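Local atomic coordinates of fatty acyl CoA synthetase FADD13 (FATTY-ACYL-CoA SYNTHETASE) (Mycobacterium tuberculosis, PDB entry 3R44), a protein that belongs to the ANL superfamily of AMP-binding enzymes, with a large AMP-binding domain followed by a smaller C-terminal domain. Residues N50-L63 / E153-V165. Residues are numbered along the deposited sequence; the frame is centred on the assembly and turned at random.
Sequences NALANRCADVLTAL and ERLRSAAADEPAV
Glu162 OE2 is gripped by two side-chain amides of helix 46-62, one turn apart. Asn50 ND2 reaches it at 3.0 Å, almost straight, on the syn lone pair, with amide and carboxylate nearly coplanar. Asn54 ND2, also 3.0 Å from OE2, comes from above the carboxylate, the amide plane of Asn54 standing 79° from it. Two donors in such different directions should fix the rotation of the carboxylate, and Lys90 closes the cluster through a salt bridge to Glu162 OE1 and a hydrogen bond to Asn50 OD1; the nearby positive charge probably favours the ionised glutamate. Glu162 gets there with CG anti to its backbone N (chi1 -167°) and a bend at chi2. Asn54 ND2 also donates, less straight, to Ala160 O at 3.2 Å, and a water joins the same two atoms. A second water donates to Asn54 O and Asp161 O, tying helix backbone to loop. One turn further on, Asp58 OD2 takes the backbone N-H of Ala159 at 3.1 Å, from above the carboxylate plane. Beside these polar points, Ala160 CB lies over the centre of one face of the Arg55 guanidinium, 3.7 Å from CZ, while Ala158 O lies at its edge. Leu155 is a knob in the hole formed by Leu52, Arg55, Cys56 and Val59, its CD2 3.8 Å from Cys56 SG; Val59 CG2 also packs on Ala158 CB and Arg154 CB. At the other end of the loop, Pro163 CG rests on Ala57 CB. The chain leaving helix 148-157 thus straps across helix 46-62, the short helical segments crossing at 111°, within the AMP-binding region. Helix 79-91 touches Leu52, Ala53 and Thr61, helix 18-28 adjoins Asn50 and Glu162, and Leu63 meets strand 144-147, an outermost strand of the four-stranded parallel sheet.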
ATOM      1  N   ASN A  50       1.679  -5.941  24.673  1.00 15.76           N
ATOM      2  CA  ASN A  50       1.330  -7.353  24.692  1.00 15.76           C
ATOM      3  C   ASN A  50       0.101  -7.580  25.609  1.00 15.57           C
ATOM      4  O   ASN A  50      -0.849  -8.310  25.250  1.00 16.63           O
ATOM      5  CB  ASN A  50       2.492  -8.270  25.114  1.00 15.42           C
ATOM      6  CG  ASN A  50       2.159  -9.716  24.927  1.00 14.59           C
ATOM      7  OD1 ASN A  50       1.885 -10.156  23.793  1.00 18.34           O
ATOM      8  ND2 ASN A  50       2.025 -10.440  26.024  1.00 17.97           N
ATOM      9  N   ALA A  51       0.081  -6.934  26.781  1.00 16.61           N
ATOM     10  CA  ALA A  51      -1.056  -7.055  27.701  1.00 16.78           C
ATOM     11  C   ALA A  51      -2.344  -6.510  27.096  1.00 16.75           C
ATOM     12  O   ALA A  51      -3.384  -7.114  27.196  1.00 16.67           O
ATOM     13  CB  ALA A  51      -0.759  -6.378  29.019  1.00 18.28           C
ATOM     14  N   LEU A  52      -2.272  -5.425  26.363  1.00 15.63           N
ATOM     15  CA  LEU A  52      -3.479  -4.915  25.732  1.00 15.17           C
ATOM     16  C   LEU A  52      -3.927  -5.837  24.580  1.00 14.19           C
ATOM     17  O   LEU A  52      -5.123  -5.991  24.352  1.00 16.69           O
ATOM     18  CB  LEU A  52      -3.255  -3.531  25.149  1.00 15.47           C
ATOM     19  CG  LEU A  52      -4.436  -2.843  24.498  1.00 15.29           C
ATOM     20  CD1 LEU A  52      -5.619  -2.736  25.425  1.00 17.27           C
ATOM     21  CD2 LEU A  52      -4.024  -1.389  24.118  1.00 16.77           C
ATOM     22  N   ALA A  53      -2.988  -6.379  23.810  1.00 13.94           N
ATOM     23  CA  ALA A  53      -3.356  -7.398  22.818  1.00 14.19           C
ATOM     24  C   ALA A  53      -4.100  -8.577  23.450  1.00 15.29           C
ATOM     25  O   ALA A  53      -5.070  -9.101  22.879  1.00 14.67           O
ATOM     26  CB  ALA A  53      -2.097  -7.880  22.023  1.00 13.98           C
ATOM     27  N   ASN A  54      -3.673  -8.988  24.648  1.00 15.37           N
ATOM     28  CA  ASN A  54      -4.347 -10.050  25.363  1.00 17.06           C
ATOM     29  C   ASN A  54      -5.754  -9.653  25.760  1.00 17.40           C
ATOM     30  O   ASN A  54      -6.680 -10.452  25.648  1.00 17.93           O
ATOM     31  CB  ASN A  54      -3.575 -10.475  26.608  1.00 17.53           C
ATOM     32  CG  ASN A  54      -2.318 -11.250  26.260  1.00 19.79           C
ATOM     33  OD1 ASN A  54      -2.154 -11.647  25.127  1.00 18.93           O
ATOM     34  ND2 ASN A  54      -1.390 -11.383  27.214  1.00 20.54           N
ATOM     35  N   ARG A  55      -5.894  -8.444  26.266  1.00 17.57           N
ATOM     36  CA  ARG A  55      -7.248  -7.901  26.539  1.00 19.33           C
ATOM     37  C   ARG A  55      -8.138  -7.836  25.278  1.00 19.01           C
ATOM     38  O   ARG A  55      -9.315  -8.185  25.350  1.00 19.75           O
ATOM     39  CB  ARG A  55      -7.157  -6.539  27.233  1.00 19.53           C
ATOM     40  CG  ARG A  55      -6.589  -6.640  28.664  1.00 23.35           C
ATOM     41  CD  ARG A  55      -6.870  -5.435  29.534  1.00 31.54           C
ATOM     42  NE  ARG A  55      -5.574  -4.989  30.022  1.00 38.35           N
ATOM     43  CZ  ARG A  55      -5.030  -5.221  31.219  1.00 44.87           C
ATOM     44  NH1 ARG A  55      -5.708  -5.817  32.203  1.00 47.11           N
ATOM     45  NH2 ARG A  55      -3.785  -4.776  31.443  1.00 47.21           N
ATOM     46  N   CYS A  56      -7.572  -7.432  24.134  1.00 19.25           N
ATOM     47  CA  CYS A  56      -8.288  -7.425  22.863  1.00 18.79           C
ATOM     48  C   CYS A  56      -8.743  -8.850  22.509  1.00 19.25           C
ATOM     49  O   CYS A  56      -9.885  -9.056  22.080  1.00 18.83           O
ATOM     50  CB  CYS A  56      -7.442  -6.853  21.734  1.00 19.41           C
ATOM     51  SG  CYS A  56      -7.286  -5.045  21.879  1.00 21.82           S
ATOM     52  N   ALA A  57      -7.847  -9.819  22.700  1.00 18.52           N
ATOM     53  CA  ALA A  57      -8.170 -11.208  22.420  1.00 18.76           C
ATOM     54  C   ALA A  57      -9.303 -11.710  23.317  1.00 19.92           C
ATOM     55  O   ALA A  57     -10.172 -12.482  22.857  1.00 20.20           O
ATOM     56  CB  ALA A  57      -6.946 -12.071  22.597  1.00 17.68           C
ATOM     57  N   ASP A  58      -9.269 -11.286  24.581  1.00 21.09           N
ATOM     58  CA  ASP A  58     -10.305 -11.630  25.554  1.00 22.93           C
ATOM     59  C   ASP A  58     -11.664 -11.086  25.109  1.00 22.89           C
ATOM     60  O   ASP A  58     -12.685 -11.822  25.124  1.00 23.50           O
ATOM     61  CB  ASP A  58      -9.928 -11.162  26.977  1.00 24.19           C
ATOM     62  CG  ASP A  58     -10.879 -11.711  28.069  1.00 31.40           C
ATOM     63  OD1 ASP A  58     -11.181 -12.928  28.025  1.00 35.86           O
ATOM     64  OD2 ASP A  58     -11.292 -10.951  28.983  1.00 33.79           O
ATOM     65  N   VAL A  59     -11.669  -9.829  24.684  1.00 21.63           N
ATOM     66  CA  VAL A  59     -12.883  -9.175  24.164  1.00 22.32           C
ATOM     67  C   VAL A  59     -13.385  -9.894  22.915  1.00 21.62           C
ATOM     68  O   VAL A  59     -14.571 -10.202  22.801  1.00 21.97           O
ATOM     69  CB  VAL A  59     -12.674  -7.677  23.874  1.00 22.18           C
ATOM     70  CG1 VAL A  59     -13.883  -7.078  23.086  1.00 25.00           C
ATOM     71  CG2 VAL A  59     -12.370  -6.905  25.154  1.00 21.58           C
ATOM     72  N   LEU A  60     -12.503 -10.196  21.969  1.00 19.77           N
ATOM     73  CA  LEU A  60     -12.963 -10.947  20.814  1.00 19.90           C
ATOM     74  C   LEU A  60     -13.503 -12.335  21.100  1.00 19.96           C
ATOM     75  O   LEU A  60     -14.559 -12.736  20.531  1.00 21.01           O
ATOM     76  CB  LEU A  60     -11.863 -11.018  19.751  1.00 18.17           C
ATOM     77  CG  LEU A  60     -11.347  -9.723  19.128  1.00 20.26           C
ATOM     78  CD1 LEU A  60     -10.072 -10.087  18.327  1.00 19.49           C
ATOM     79  CD2 LEU A  60     -12.361  -9.006  18.209  1.00 19.98           C
ATOM     80  N   THR A  61     -12.854 -13.052  22.022  1.00 20.41           N
ATOM     81  CA  THR A  61     -13.312 -14.350  22.466  1.00 21.66           C
ATOM     82  C   THR A  61     -14.738 -14.207  23.003  1.00 24.00           C
ATOM     83  O   THR A  61     -15.645 -15.027  22.715  1.00 23.04           O
ATOM     84  CB  THR A  61     -12.404 -14.935  23.542  1.00 22.10           C
ATOM     85  OG1 THR A  61     -11.164 -15.299  22.934  1.00 21.36           O
ATOM     86  CG2 THR A  61     -13.031 -16.186  24.128  1.00 24.10           C
ATOM     87  N   ALA A  62     -14.941 -13.149  23.776  1.00 25.27           N
ATOM     88  CA  ALA A  62     -16.250 -12.931  24.409  1.00 27.54           C
ATOM     89  C   ALA A  62     -17.383 -12.777  23.372  1.00 27.98           C
ATOM     90  O   ALA A  62     -18.539 -13.136  23.620  1.00 29.52           O
ATOM     91  CB  ALA A  62     -16.213 -11.697  25.346  1.00 26.34           C
ATOM     92  N   LEU A  63     -17.020 -12.266  22.203  1.00 28.65           N
ATOM     93  CA  LEU A  63     -17.926 -12.027  21.090  1.00 28.47           C
ATOM     94  C   LEU A  63     -18.088 -13.217  20.157  1.00 28.92           C
ATOM     95  O   LEU A  63     -18.905 -13.180  19.239  1.00 31.03           O
ATOM     96  CB  LEU A  63     -17.488 -10.776  20.328  1.00 27.60           C
ATOM     97  CG  LEU A  63     -17.449  -9.474  21.118  1.00 26.99           C
ATOM     98  CD1 LEU A  63     -16.782  -8.319  20.315  1.00 27.82           C
ATOM     99  CD2 LEU A  63     -18.858  -9.076  21.559  1.00 31.26           C
ATOM    100  N   GLU A 153     -15.025   0.224  26.920  1.00 30.47           N
ATOM    101  CA  GLU A 153     -15.634  -0.298  28.134  1.00 32.67           C
ATOM    102  C   GLU A 153     -15.292  -1.777  28.297  1.00 32.60           C
ATOM    103  O   GLU A 153     -14.978  -2.220  29.415  1.00 33.43           O
ATOM    104  CB  GLU A 153     -17.164  -0.105  28.157  1.00 33.46           C
ATOM    105  N   ARG A 154     -15.346  -2.528  27.196  1.00 31.51           N
ATOM    106  CA  ARG A 154     -14.963  -3.936  27.216  1.00 31.10           C
ATOM    107  C   ARG A 154     -13.498  -4.138  27.607  1.00 29.60           C
ATOM    108  O   ARG A 154     -13.188  -5.015  28.409  1.00 28.18           O
ATOM    109  CB  ARG A 154     -15.277  -4.604  25.883  1.00 31.79           C
ATOM    110  CG  ARG A 154     -16.777  -4.908  25.752  1.00 34.43           C
ATOM    111  CD  ARG A 154     -17.309  -5.148  24.352  1.00 36.65           C
ATOM    112  NE  ARG A 154     -18.774  -5.115  24.428  1.00 39.63           N
ATOM    113  CZ  ARG A 154     -19.528  -6.086  24.940  1.00 42.44           C
ATOM    114  NH1 ARG A 154     -18.965  -7.209  25.376  1.00 41.40           N
ATOM    115  NH2 ARG A 154     -20.864  -5.946  25.006  1.00 45.45           N
ATOM    116  N   LEU A 155     -12.613  -3.307  27.068  1.00 27.89           N
ATOM    117  CA  LEU A 155     -11.188  -3.408  27.346  1.00 27.49           C
ATOM    118  C   LEU A 155     -10.913  -3.172  28.825  1.00 29.29           C
ATOM    119  O   LEU A 155     -10.094  -3.856  29.443  1.00 29.13           O
ATOM    120  CB  LEU A 155     -10.423  -2.423  26.447  1.00 26.50           C
ATOM    121  CG  LEU A 155     -10.312  -2.955  25.006  1.00 24.13           C
ATOM    122  CD1 LEU A 155      -9.662  -1.913  24.114  1.00 24.06           C
ATOM    123  CD2 LEU A 155      -9.533  -4.285  24.908  1.00 26.95           C
ATOM    124  N   ARG A 156     -11.652  -2.240  29.415  1.00 31.99           N
ATOM    125  CA  ARG A 156     -11.504  -1.944  30.832  1.00 34.23           C
ATOM    126  C   ARG A 156     -11.818  -3.140  31.725  1.00 35.07           C
ATOM    127  O   ARG A 156     -11.222  -3.251  32.785  1.00 36.58           O
ATOM    128  CB  ARG A 156     -12.322  -0.691  31.228  1.00 35.62           C
ATOM    129  CG  ARG A 156     -11.663   0.612  30.710  1.00 38.41           C
ATOM    130  CD  ARG A 156     -12.288   1.919  31.238  1.00 45.35           C
ATOM    131  NE  ARG A 156     -13.757   1.890  31.264  1.00 50.01           N
ATOM    132  CZ  ARG A 156     -14.577   2.482  30.383  1.00 52.79           C
ATOM    133  NH1 ARG A 156     -14.100   3.186  29.349  1.00 51.68           N
ATOM    134  NH2 ARG A 156     -15.899   2.353  30.537  1.00 53.58           N
ATOM    135  N   SER A 157     -12.709  -4.040  31.315  1.00 34.99           N
ATOM    136  CA  SER A 157     -13.062  -5.172  32.174  1.00 36.09           C
ATOM    137  C   SER A 157     -12.419  -6.525  31.772  1.00 34.29           C
ATOM    138  O   SER A 157     -12.636  -7.523  32.450  1.00 35.73           O
ATOM    139  CB  SER A 157     -14.603  -5.292  32.272  1.00 38.11           C
ATOM    140  OG  SER A 157     -15.135  -5.849  31.074  1.00 40.46           O
ATOM    141  N   ALA A 158     -11.622  -6.535  30.692  1.00 31.47           N
ATOM    142  CA  ALA A 158     -11.011  -7.740  30.139  1.00 29.66           C
ATOM    143  C   ALA A 158      -9.789  -8.111  30.946  1.00 29.53           C
ATOM    144  O   ALA A 158      -9.127  -7.224  31.535  1.00 28.54           O
ATOM    145  CB  ALA A 158     -10.616  -7.495  28.712  1.00 27.50           C
ATOM    146  N   ALA A 159      -9.492  -9.412  30.964  1.00 30.23           N
ATOM    147  CA  ALA A 159      -8.298  -9.945  31.627  1.00 30.13           C
ATOM    148  C   ALA A 159      -7.197 -10.023  30.593  1.00 27.98           C
ATOM    149  O   ALA A 159      -7.461 -10.253  29.412  1.00 27.11           O
ATOM    150  CB  ALA A 159      -8.564 -11.333  32.226  1.00 31.00           C
ATOM    151  N   ALA A 160      -5.960  -9.873  31.041  1.00 27.42           N
ATOM    152  CA  ALA A 160      -4.819  -9.813  30.148  1.00 28.24           C
ATOM    153  C   ALA A 160      -4.169 -11.191  30.045  1.00 28.38           C
ATOM    154  O   ALA A 160      -2.976 -11.278  29.948  1.00 30.17           O
ATOM    155  CB  ALA A 160      -3.803  -8.715  30.637  1.00 27.69           C
ATOM    156  N   ASP A 161      -4.977 -12.257  30.026  1.00 29.38           N
ATOM    157  CA  ASP A 161      -4.494 -13.644  29.959  1.00 29.85           C
ATOM    158  C   ASP A 161      -3.886 -13.885  28.598  1.00 27.84           C
ATOM    159  O   ASP A 161      -4.482 -13.555  27.599  1.00 26.05           O
ATOM    160  CB  ASP A 161      -5.666 -14.646  30.080  1.00 30.94           C
ATOM    161  CG  ASP A 161      -6.418 -14.583  31.435  1.00 35.43           C
ATOM    162  OD1 ASP A 161      -5.761 -14.306  32.468  1.00 34.06           O
ATOM    163  OD2 ASP A 161      -7.670 -14.859  31.464  1.00 38.81           O
ATOM    164  N   GLU A 162      -2.749 -14.537  28.529  1.00 26.68           N
ATOM    165  CA  GLU A 162      -2.242 -14.931  27.243  1.00 26.38           C
ATOM    166  C   GLU A 162      -3.117 -16.096  26.698  1.00 27.46           C
ATOM    167  O   GLU A 162      -3.245 -17.114  27.381  1.00 28.13           O
ATOM    168  CB  GLU A 162      -0.779 -15.326  27.453  1.00 26.22           C
ATOM    169  CG  GLU A 162       0.031 -15.478  26.241  1.00 26.16           C
ATOM    170  CD  GLU A 162       0.321 -14.189  25.549  1.00 23.31           C
ATOM    171  OE1 GLU A 162       0.100 -14.241  24.321  1.00 25.36           O
ATOM    172  OE2 GLU A 162       0.788 -13.153  26.195  1.00 18.45           O
ATOM    173  N   PRO A 163      -3.768 -15.945  25.530  1.00 27.60           N
ATOM    174  CA  PRO A 163      -4.544 -17.090  25.027  1.00 29.84           C
ATOM    175  C   PRO A 163      -3.695 -18.319  24.680  1.00 32.23           C
ATOM    176  O   PRO A 163      -2.522 -18.194  24.346  1.00 31.03           O
ATOM    177  CB  PRO A 163      -5.169 -16.559  23.721  1.00 29.38           C
ATOM    178  CG  PRO A 163      -5.011 -15.040  23.816  1.00 28.34           C
ATOM    179  CD  PRO A 163      -3.775 -14.824  24.580  1.00 26.04           C
ATOM    180  N   ALA A 164      -4.305 -19.488  24.718  1.00 34.68           N
ATOM    181  CA  ALA A 164      -3.672 -20.672  24.175  1.00 37.74           C
ATOM    182  C   ALA A 164      -3.523 -20.364  22.686  1.00 38.29           C
ATOM    183  O   ALA A 164      -4.509 -20.182  21.968  1.00 40.50           O
ATOM    184  CB  ALA A 164      -4.555 -21.917  24.411  1.00 39.08           C
ATOM    185  N   VAL A 165      -2.303 -20.206  22.215  1.00 37.77           N
ATOM    186  CA  VAL A 165      -2.118 -19.866  20.814  1.00 36.10           C
ATOM    187  C   VAL A 165      -1.694 -21.162  20.147  1.00 36.18           C
ATOM    188  O   VAL A 165      -0.674 -21.762  20.546  1.00 36.67           O
ATOM    189  CB  VAL A 165      -1.042 -18.758  20.629  1.00 35.08           C
ATOM    190  CG1 VAL A 165      -0.777 -18.489  19.161  1.00 33.62           C
ATOM    191  CG2 VAL A 165      -1.449 -17.492  21.316  1.00 33.86           C
TER
HETATM  192  O   HOH W   1      -6.822 -13.109  26.162  1.00 12.25           O
HETATM  193  O   HOH W   2      -0.534 -10.037  29.721  1.00 25.61           O